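PDB 3OT5: UDP-N-acetylglucosamine 2-epimerase from Listeria monocytogenes, which probably interconverts UDP-N-acetylglucosamine and UDP-N-acetylmannosamine by inverting the configuration at C2 of the sugar. Local coordinates for residues V144-R149 with H173-K178; L148-K153 with M161-T166. All coordinates share one frame; numbering follows the deposited sequence.

Contact 1 of 2, residues V144-R149 with H173-K178; sequences VEAGLR and HFSPTK
Ala146 lays its methyl against His173, with Ala146 CB 3.5 Å from His173 CB and the imidazole turned so that this methyl lies at the ring's edge, close to its plane. The same residue makes two hydrogen bonds to the strand. Its N donates to Phe174 O at 2.8 Å, nearly straight (167° at the hydrogen), although the donor stands 46° above the carbonyl plane. Its own carbonyl takes the hydroxyl of Ser175, OG to Ala146 O 3.0 Å, again from above the plane; a chi1 of -62° swings OG over beside the Ser175 backbone N, within range of that oxygen. A CA-H...O contact from Ser175 CA to Ala146 O, 3.3 Å, adds to the grip, and Pro176 CD also packs against the oxygen. The loop is thus held to the strand through both the N and the O of Ala146.

Before it, Val144 and Phe174 form a parallel bridge with their side chains on one face of the sheet. The valine methyl CG2 meets Phe174 CD2 at 4.1 Å, while Val144 N sits at the edge of the phenyl ring, in its plane. Farther along, Leu148 brings CD2 to Pro176 CG, also at 4.1 Å, a light apolar touch. Glu145 points its CB away and reaches Lys42 in a salt bridge.

These are the C-terminal ends of two neighbouring strands inside a Rossmann-like parallel sheet, where strand 140-144 gives way to a loop and strand 172-175 to the N-cap Thr177 of the next helix. Helix 380-392 covers the Val144 and Phe174 face through Ile384, and helix 178-186 packs against Ser175 with Ala180 and Leu184.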
ATOM      1  N   VAL A 144     -12.424  -0.908   3.902  1.00 34.17           N
ATOM      2  CA  VAL A 144     -11.254  -0.041   3.901  1.00 33.88           C
ATOM      3  C   VAL A 144     -10.614  -0.188   2.539  1.00 35.39           C
ATOM      4  O   VAL A 144     -10.407  -1.298   2.095  1.00 33.93           O
ATOM      5  CB  VAL A 144     -10.263  -0.419   5.007  1.00 33.85           C
ATOM      6  CG1 VAL A 144      -9.062   0.500   4.967  1.00 30.30           C
ATOM      7  CG2 VAL A 144     -10.951  -0.348   6.382  1.00 34.40           C
ATOM      8  N   GLU A 145     -10.267   0.942   1.903  1.00 35.84           N
ATOM      9  CA  GLU A 145      -9.718   0.964   0.545  1.00 37.52           C
ATOM     10  C   GLU A 145     -10.820   0.464  -0.394  1.00 37.86           C
ATOM     11  O   GLU A 145     -10.675  -0.543  -1.105  1.00 37.42           O
ATOM     12  CB  GLU A 145      -8.416   0.162   0.394  1.00 38.40           C
ATOM     13  CG  GLU A 145      -7.860   0.225  -1.024  1.00 41.68           C
ATOM     14  CD  GLU A 145      -6.548  -0.517  -1.206  1.00 48.11           C
ATOM     15  OE1 GLU A 145      -6.599  -1.611  -1.811  1.00 49.05           O
ATOM     16  OE2 GLU A 145      -5.486  -0.040  -0.721  1.00 49.64           O
ATOM     17  N   ALA A 146     -11.916   1.220  -0.398  1.00 36.68           N
ATOM     18  CA  ALA A 146     -13.101   0.899  -1.166  1.00 36.49           C
ATOM     19  C   ALA A 146     -13.203   1.572  -2.506  1.00 36.73           C
ATOM     20  O   ALA A 146     -12.892   2.762  -2.651  1.00 38.81           O
ATOM     21  CB  ALA A 146     -14.357   1.273  -0.335  1.00 34.92           C
ATOM     22  N   GLY A 147     -13.643   0.808  -3.498  1.00 35.78           N
ATOM     23  CA  GLY A 147     -13.891   1.375  -4.808  1.00 38.75           C
ATOM     24  C   GLY A 147     -12.895   1.376  -5.937  1.00 39.66           C
ATOM     25  O   GLY A 147     -13.182   1.982  -6.966  1.00 40.50           O
ATOM     26  N   LEU A 148     -11.741   0.720  -5.797  1.00 39.78           N
ATOM     27  CA  LEU A 148     -10.803   0.679  -6.929  1.00 40.19           C
ATOM     28  C   LEU A 148     -11.448  -0.214  -7.998  1.00 39.60           C
ATOM     29  O   LEU A 148     -12.129  -1.198  -7.671  1.00 38.15           O
ATOM     30  CB  LEU A 148      -9.417   0.159  -6.524  1.00 40.98           C
ATOM     31  CG  LEU A 148      -8.667   0.996  -5.484  1.00 43.91           C
ATOM     32  CD1 LEU A 148      -7.397   0.291  -5.068  1.00 40.70           C
ATOM     33  CD2 LEU A 148      -8.380   2.423  -6.035  1.00 46.63           C
ATOM     34  N   ARG A 149     -11.280   0.152  -9.260  1.00 38.38           N
ATOM     35  CA  ARG A 149     -11.866  -0.601 -10.340  1.00 39.92           C
ATOM     36  C   ARG A 149     -11.055  -0.542 -11.623  1.00 41.82           C
ATOM     37  O   ARG A 149     -10.503   0.490 -11.975  1.00 42.31           O
ATOM     38  CB  ARG A 149     -13.253  -0.029 -10.718  1.00 39.64           C
ATOM     39  CG  ARG A 149     -14.348  -0.034  -9.697  1.00 38.08           C
ATOM     40  CD  ARG A 149     -14.932  -1.399  -9.432  1.00 39.44           C
ATOM     41  NE  ARG A 149     -16.054  -1.314  -8.494  1.00 38.55           N
ATOM     42  CZ  ARG A 149     -15.950  -1.429  -7.170  1.00 38.30           C
ATOM     43  NH1 ARG A 149     -14.775  -1.645  -6.587  1.00 39.71           N
ATOM     44  NH2 ARG A 149     -17.032  -1.321  -6.418  1.00 40.78           N
ATOM     45  N   HIS A 173     -18.092   2.763   2.975  1.00 38.51           N
ATOM     46  CA  HIS A 173     -16.937   2.662   2.119  1.00 38.43           C
ATOM     47  C   HIS A 173     -15.945   3.743   2.436  1.00 39.71           C
ATOM     48  O   HIS A 173     -16.296   4.926   2.526  1.00 43.00           O
ATOM     49  CB  HIS A 173     -17.390   2.820   0.668  1.00 37.57           C
ATOM     50  CG  HIS A 173     -18.531   1.931   0.299  1.00 35.87           C
ATOM     51  ND1 HIS A 173     -18.362   0.719  -0.333  1.00 34.91           N
ATOM     52  CD2 HIS A 173     -19.863   2.071   0.496  1.00 35.15           C
ATOM     53  CE1 HIS A 173     -19.542   0.158  -0.528  1.00 31.29           C
ATOM     54  NE2 HIS A 173     -20.471   0.953  -0.024  1.00 32.36           N
ATOM     55  N   PHE A 174     -14.700   3.331   2.594  1.00 37.63           N
ATOM     56  CA  PHE A 174     -13.640   4.243   2.890  1.00 38.84           C
ATOM     57  C   PHE A 174     -12.760   4.200   1.646  1.00 39.50           C
ATOM     58  O   PHE A 174     -11.944   3.315   1.479  1.00 39.92           O
ATOM     59  CB  PHE A 174     -12.924   3.800   4.169  1.00 38.13           C
ATOM     60  CG  PHE A 174     -13.869   3.506   5.313  1.00 37.15           C
ATOM     61  CD1 PHE A 174     -14.535   4.528   5.962  1.00 36.44           C
ATOM     62  CD2 PHE A 174     -14.087   2.196   5.733  1.00 37.72           C
ATOM     63  CE1 PHE A 174     -15.388   4.268   7.008  1.00 40.19           C
ATOM     64  CE2 PHE A 174     -14.932   1.921   6.786  1.00 38.32           C
ATOM     65  CZ  PHE A 174     -15.601   2.962   7.424  1.00 43.00           C
ATOM     66  N   SER A 175     -12.992   5.140   0.738  1.00 40.66           N
ATOM     67  CA  SER A 175     -12.251   5.198  -0.511  1.00 40.41           C
ATOM     68  C   SER A 175     -10.922   5.894  -0.313  1.00 39.94           C
ATOM     69  O   SER A 175     -10.814   6.816   0.487  1.00 40.52           O
ATOM     70  CB  SER A 175     -13.061   5.937  -1.577  1.00 41.71           C
ATOM     71  OG  SER A 175     -14.269   5.251  -1.853  1.00 41.80           O
ATOM     72  N   PRO A 176      -9.899   5.441  -1.029  1.00 37.84           N
ATOM     73  CA  PRO A 176      -8.629   6.092  -0.862  1.00 39.62           C
ATOM     74  C   PRO A 176      -8.554   7.369  -1.679  1.00 41.14           C
ATOM     75  O   PRO A 176      -7.800   8.267  -1.325  1.00 43.36           O
ATOM     76  CB  PRO A 176      -7.640   5.056  -1.394  1.00 37.68           C
ATOM     77  CG  PRO A 176      -8.392   4.364  -2.454  1.00 36.04           C
ATOM     78  CD  PRO A 176      -9.815   4.302  -1.959  1.00 37.72           C
ATOM     79  N   THR A 177      -9.353   7.465  -2.736  1.00 41.19           N
ATOM     80  CA  THR A 177      -9.314   8.634  -3.604  1.00 43.39           C
ATOM     81  C   THR A 177     -10.684   9.066  -4.088  1.00 44.72           C
ATOM     82  O   THR A 177     -11.682   8.342  -3.943  1.00 42.40           O
ATOM     83  CB  THR A 177      -8.480   8.345  -4.866  1.00 43.66           C
ATOM     84  OG1 THR A 177      -9.089   7.277  -5.603  1.00 46.67           O
ATOM     85  CG2 THR A 177      -7.050   7.951  -4.497  1.00 44.91           C
ATOM     86  N   LYS A 178     -10.712  10.258  -4.680  1.00 47.14           N
ATOM     87  CA  LYS A 178     -11.931  10.814  -5.215  1.00 49.18           C
ATOM     88  C   LYS A 178     -12.439   9.869  -6.305  1.00 47.72           C
ATOM     89  O   LYS A 178     -13.646   9.602  -6.384  1.00 46.43           O
ATOM     90  CB  LYS A 178     -11.692  12.226  -5.769  1.00 51.77           C
ATOM     91  CG  LYS A 178     -12.974  12.928  -6.241  1.00 57.32           C
ATOM     92  CD  LYS A 178     -12.699  14.328  -6.796  1.00 63.54           C
ATOM     93  CE  LYS A 178     -13.988  15.006  -7.286  1.00 68.47           C
ATOM     94  NZ  LYS A 178     -13.760  16.407  -7.808  1.00 71.06           N
TER

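Contact 2 of 2, residues L148-K153 with M161-T166; sequences LRTWNK and MNRQLT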
ATOM      1  N   LEU A 148     -11.741   0.720  -5.797  1.00 39.78           N
ATOM      2  CA  LEU A 148     -10.803   0.679  -6.929  1.00 40.19           C
ATOM      3  C   LEU A 148     -11.448  -0.214  -7.998  1.00 39.60           C
ATOM      4  O   LEU A 148     -12.129  -1.198  -7.671  1.00 38.15           O
ATOM      5  CB  LEU A 148      -9.417   0.159  -6.524  1.00 40.98           C
ATOM      6  CG  LEU A 148      -8.667   0.996  -5.484  1.00 43.91           C
ATOM      7  CD1 LEU A 148      -7.397   0.291  -5.068  1.00 40.70           C
ATOM      8  CD2 LEU A 148      -8.380   2.423  -6.035  1.00 46.63           C
ATOM      9  N   ARG A 149     -11.280   0.152  -9.260  1.00 38.38           N
ATOM     10  CA  ARG A 149     -11.866  -0.601 -10.340  1.00 39.92           C
ATOM     11  C   ARG A 149     -11.055  -0.542 -11.623  1.00 41.82           C
ATOM     12  O   ARG A 149     -10.503   0.490 -11.975  1.00 42.31           O
ATOM     13  CB  ARG A 149     -13.253  -0.029 -10.718  1.00 39.64           C
ATOM     14  CG  ARG A 149     -14.348  -0.034  -9.697  1.00 38.08           C
ATOM     15  CD  ARG A 149     -14.932  -1.399  -9.432  1.00 39.44           C
ATOM     16  NE  ARG A 149     -16.054  -1.314  -8.494  1.00 38.55           N
ATOM     17  CZ  ARG A 149     -15.950  -1.429  -7.170  1.00 38.30           C
ATOM     18  NH1 ARG A 149     -14.775  -1.645  -6.587  1.00 39.71           N
ATOM     19  NH2 ARG A 149     -17.032  -1.321  -6.418  1.00 40.78           N
ATOM     20  N   THR A 150     -11.011  -1.675 -12.309  1.00 43.35           N
ATOM     21  CA  THR A 150     -10.428  -1.774 -13.632  1.00 44.84           C
ATOM     22  C   THR A 150     -11.629  -2.066 -14.537  1.00 45.58           C
ATOM     23  O   THR A 150     -11.527  -2.006 -15.741  1.00 48.01           O
ATOM     24  CB  THR A 150      -9.445  -2.922 -13.762  1.00 44.43           C
ATOM     25  OG1 THR A 150     -10.136  -4.159 -13.517  1.00 43.49           O
ATOM     26  CG2 THR A 150      -8.274  -2.753 -12.770  1.00 43.49           C
ATOM     27  N   TRP A 151     -12.768  -2.408 -13.933  1.00 45.57           N
ATOM     28  CA  TRP A 151     -13.995  -2.747 -14.665  1.00 47.85           C
ATOM     29  C   TRP A 151     -13.823  -4.012 -15.536  1.00 48.97           C
ATOM     30  O   TRP A 151     -14.677  -4.327 -16.377  1.00 50.51           O
ATOM     31  CB  TRP A 151     -14.479  -1.572 -15.526  1.00 50.34           C
ATOM     32  CG  TRP A 151     -14.571  -0.254 -14.778  1.00 52.44           C
ATOM     33  CD1 TRP A 151     -13.738   0.829 -14.909  1.00 55.32           C
ATOM     34  CD2 TRP A 151     -15.521   0.093 -13.776  1.00 53.24           C
ATOM     35  NE1 TRP A 151     -14.134   1.835 -14.063  1.00 55.13           N
ATOM     36  CE2 TRP A 151     -15.225   1.409 -13.354  1.00 54.84           C
ATOM     37  CE3 TRP A 151     -16.605  -0.573 -13.197  1.00 54.01           C
ATOM     38  CZ2 TRP A 151     -15.974   2.069 -12.380  1.00 54.98           C
ATOM     39  CZ3 TRP A 151     -17.346   0.082 -12.227  1.00 53.39           C
ATOM     40  CH2 TRP A 151     -17.028   1.390 -11.831  1.00 54.18           C
ATOM     41  N   ASN A 152     -12.707  -4.713 -15.345  1.00 47.92           N
ATOM     42  CA  ASN A 152     -12.442  -5.945 -16.055  1.00 47.96           C
ATOM     43  C   ASN A 152     -12.526  -7.096 -15.048  1.00 45.85           C
ATOM     44  O   ASN A 152     -11.611  -7.326 -14.267  1.00 42.85           O
ATOM     45  CB  ASN A 152     -11.082  -5.902 -16.742  1.00 49.10           C
ATOM     46  CG  ASN A 152     -10.818  -7.148 -17.552  1.00 50.48           C
ATOM     47  OD1 ASN A 152     -11.259  -8.247 -17.194  1.00 48.88           O
ATOM     48  ND2 ASN A 152     -10.086  -6.995 -18.634  1.00 51.59           N
ATOM     49  N   LYS A 153     -13.634  -7.823 -15.075  1.00 46.72           N
ATOM     50  CA  LYS A 153     -13.849  -8.908 -14.118  1.00 45.64           C
ATOM     51  C   LYS A 153     -12.722  -9.944 -14.017  1.00 44.42           C
ATOM     52  O   LYS A 153     -12.603 -10.599 -12.988  1.00 42.44           O
ATOM     53  CB  LYS A 153     -15.208  -9.577 -14.364  1.00 46.45           C
ATOM     54  CG  LYS A 153     -15.395 -10.174 -15.731  1.00 52.14           C
ATOM     55  CD  LYS A 153     -16.812 -10.740 -15.909  1.00 56.81           C
ATOM     56  CE  LYS A 153     -17.110 -11.867 -14.905  1.00 59.30           C
ATOM     57  NZ  LYS A 153     -18.446 -12.489 -15.105  1.00 63.42           N
ATOM     58  N   MET A 161     -13.222  -8.593  -8.990  1.00 37.35           N
ATOM     59  CA  MET A 161     -14.524  -9.106  -8.573  1.00 37.47           C
ATOM     60  C   MET A 161     -14.642  -9.044  -7.064  1.00 34.86           C
ATOM     61  O   MET A 161     -15.702  -8.728  -6.548  1.00 36.15           O
ATOM     62  CB  MET A 161     -14.768 -10.530  -9.060  1.00 37.87           C
ATOM     63  CG  MET A 161     -16.199 -11.011  -8.767  1.00 39.49           C
ATOM     64  SD  MET A 161     -17.429  -9.981  -9.637  1.00 48.23           S
ATOM     65  CE  MET A 161     -17.115 -10.417 -11.336  1.00 38.57           C
ATOM     66  N   ASN A 162     -13.559  -9.335  -6.350  1.00 35.27           N
ATOM     67  CA  ASN A 162     -13.598  -9.255  -4.901  1.00 34.35           C
ATOM     68  C   ASN A 162     -14.059  -7.886  -4.451  1.00 34.57           C
ATOM     69  O   ASN A 162     -15.026  -7.770  -3.705  1.00 34.15           O
ATOM     70  CB  ASN A 162     -12.250  -9.596  -4.270  1.00 35.17           C
ATOM     71  CG  ASN A 162     -11.977 -11.087  -4.263  1.00 37.40           C
ATOM     72  OD1 ASN A 162     -12.905 -11.865  -4.395  1.00 31.86           O
ATOM     73  ND2 ASN A 162     -10.697 -11.491  -4.120  1.00 33.16           N
ATOM     74  N   ARG A 163     -13.407  -6.848  -4.944  1.00 33.72           N
ATOM     75  CA  ARG A 163     -13.757  -5.499  -4.514  1.00 33.91           C
ATOM     76  C   ARG A 163     -15.134  -5.057  -4.987  1.00 34.80           C
ATOM     77  O   ARG A 163     -15.762  -4.185  -4.354  1.00 31.26           O
ATOM     78  CB  ARG A 163     -12.659  -4.513  -4.897  1.00 33.85           C
ATOM     79  CG  ARG A 163     -12.361  -4.395  -6.359  1.00 37.24           C
ATOM     80  CD  ARG A 163     -10.949  -3.884  -6.507  1.00 39.65           C
ATOM     81  NE  ARG A 163     -10.491  -3.857  -7.882  1.00 42.84           N
ATOM     82  CZ  ARG A 163      -9.219  -3.691  -8.225  1.00 44.77           C
ATOM     83  NH1 ARG A 163      -8.287  -3.580  -7.282  1.00 43.92           N
ATOM     84  NH2 ARG A 163      -8.872  -3.665  -9.504  1.00 45.38           N
ATOM     85  N   GLN A 164     -15.612  -5.632  -6.092  1.00 35.42           N
ATOM     86  CA  GLN A 164     -16.942  -5.282  -6.550  1.00 36.10           C
ATOM     87  C   GLN A 164     -17.973  -5.969  -5.658  1.00 35.68           C
ATOM     88  O   GLN A 164     -18.946  -5.344  -5.257  1.00 36.93           O
ATOM     89  CB  GLN A 164     -17.184  -5.625  -8.009  1.00 37.85           C
ATOM     90  CG  GLN A 164     -16.507  -4.714  -9.004  1.00 38.01           C
ATOM     91  CD  GLN A 164     -16.954  -5.015 -10.430  1.00 39.65           C
ATOM     92  OE1 GLN A 164     -18.109  -5.351 -10.655  1.00 45.03           O
ATOM     93  NE2 GLN A 164     -16.047  -4.873 -11.396  1.00 40.24           N
ATOM     94  N   LEU A 165     -17.750  -7.240  -5.324  1.00 35.94           N
ATOM     95  CA  LEU A 165     -18.685  -7.974  -4.468  1.00 35.60           C
ATOM     96  C   LEU A 165     -18.702  -7.354  -3.082  1.00 35.10           C
ATOM     97  O   LEU A 165     -19.768  -7.106  -2.511  1.00 34.63           O
ATOM     98  CB  LEU A 165     -18.329  -9.463  -4.391  1.00 36.20           C
ATOM     99  CG  LEU A 165     -18.480 -10.237  -5.718  1.00 37.66           C
ATOM    100  CD1 LEU A 165     -17.965 -11.633  -5.568  1.00 36.03           C
ATOM    101  CD2 LEU A 165     -19.935 -10.257  -6.170  1.00 35.87           C
ATOM    102  N   THR A 166     -17.519  -7.123  -2.533  1.00 34.86           N
ATOM    103  CA  THR A 166     -17.406  -6.482  -1.232  1.00 35.67           C
ATOM    104  C   THR A 166     -18.133  -5.151  -1.282  1.00 36.48           C
ATOM    105  O   THR A 166     -18.834  -4.787  -0.343  1.00 37.45           O
ATOM    106  CB  THR A 166     -15.945  -6.284  -0.827  1.00 34.52           C
ATOM    107  OG1 THR A 166     -15.351  -7.571  -0.611  1.00 34.15           O
ATOM    108  CG2 THR A 166     -15.853  -5.452   0.451  1.00 34.45           C
TER
HETATM  109  O   HOH W   1     -15.448  -1.608  -3.799  1.00 34.42           O
HETATM  110  O   HOH W   2     -11.681 -10.361 -10.563  1.00 40.52           O
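Two arginines run past each other in opposite directions, Arg149 from the loop and Arg163 from the helix, their guanidinium planes only 16° apart. Their like charges stay separated, with 5.0 Å from Arg149 NH1 to Arg163 NE, and each has an acid: Glu187 for Arg149, Glu160 and Asp123 for Arg163. A chain bent at chi2 (-73°) folds Arg149 back along the loop, and Gln164 CG then lies over one guanidinium face, 3.5 Å from Arg149 NE. Water 1, at the edge of that group, accepts from Arg149 NH1 and donates to Arg163 O at 2.7 Å, so the two segments are joined here through solvent. Arg163, extended from CG to NE, sets one face of its guanidinium against Leu148 CB, and its NH2 comes to 3.4 Å from Thr150 CG2 at the edge of the group.

The loop follows a strand of the Rossmann-like domain and leads into helix 159-169, against which it folds back. Thr150 shapes it with an ST turn: its OG1 accepts from Asn152 N and is hydrogen-bonded to Ser155 O. Glu160 ties the turn to the helix, receiving Thr150 N, Trp151 N and Gln164 NE2. Arg149 CB sits 3.6 Å above the plane of the Trp151 ring, over its centre. At the far end Lys153 and Met161 lie side by side, Lys153 CB to Met161 CE 3.7 Å, while water 2 donates to Lys153 O and accepts from Met161 N, 2.8 Å from that nitrogen.

In the fold
Both contacts start from the loop that leaves strand 140-144 and share Leu148 and Arg149, with centres 11 Å apart. Contact 1 is buried and works at the sheet, joining the loop's first residues to the next strand, 172-175, by direct hydrogen bonds and apolar packing. Contact 2 lies at the surface, where the loop's later residues meet helix 159-169, the element that comes just before that strand. There no direct hydrogen bond crosses between the segments; waters, long charged side chains and acids from nearby take over. The same loop therefore passes from backbone-centred, buried packing to solvent-bridged, charged packing as it moves outward from the sheet.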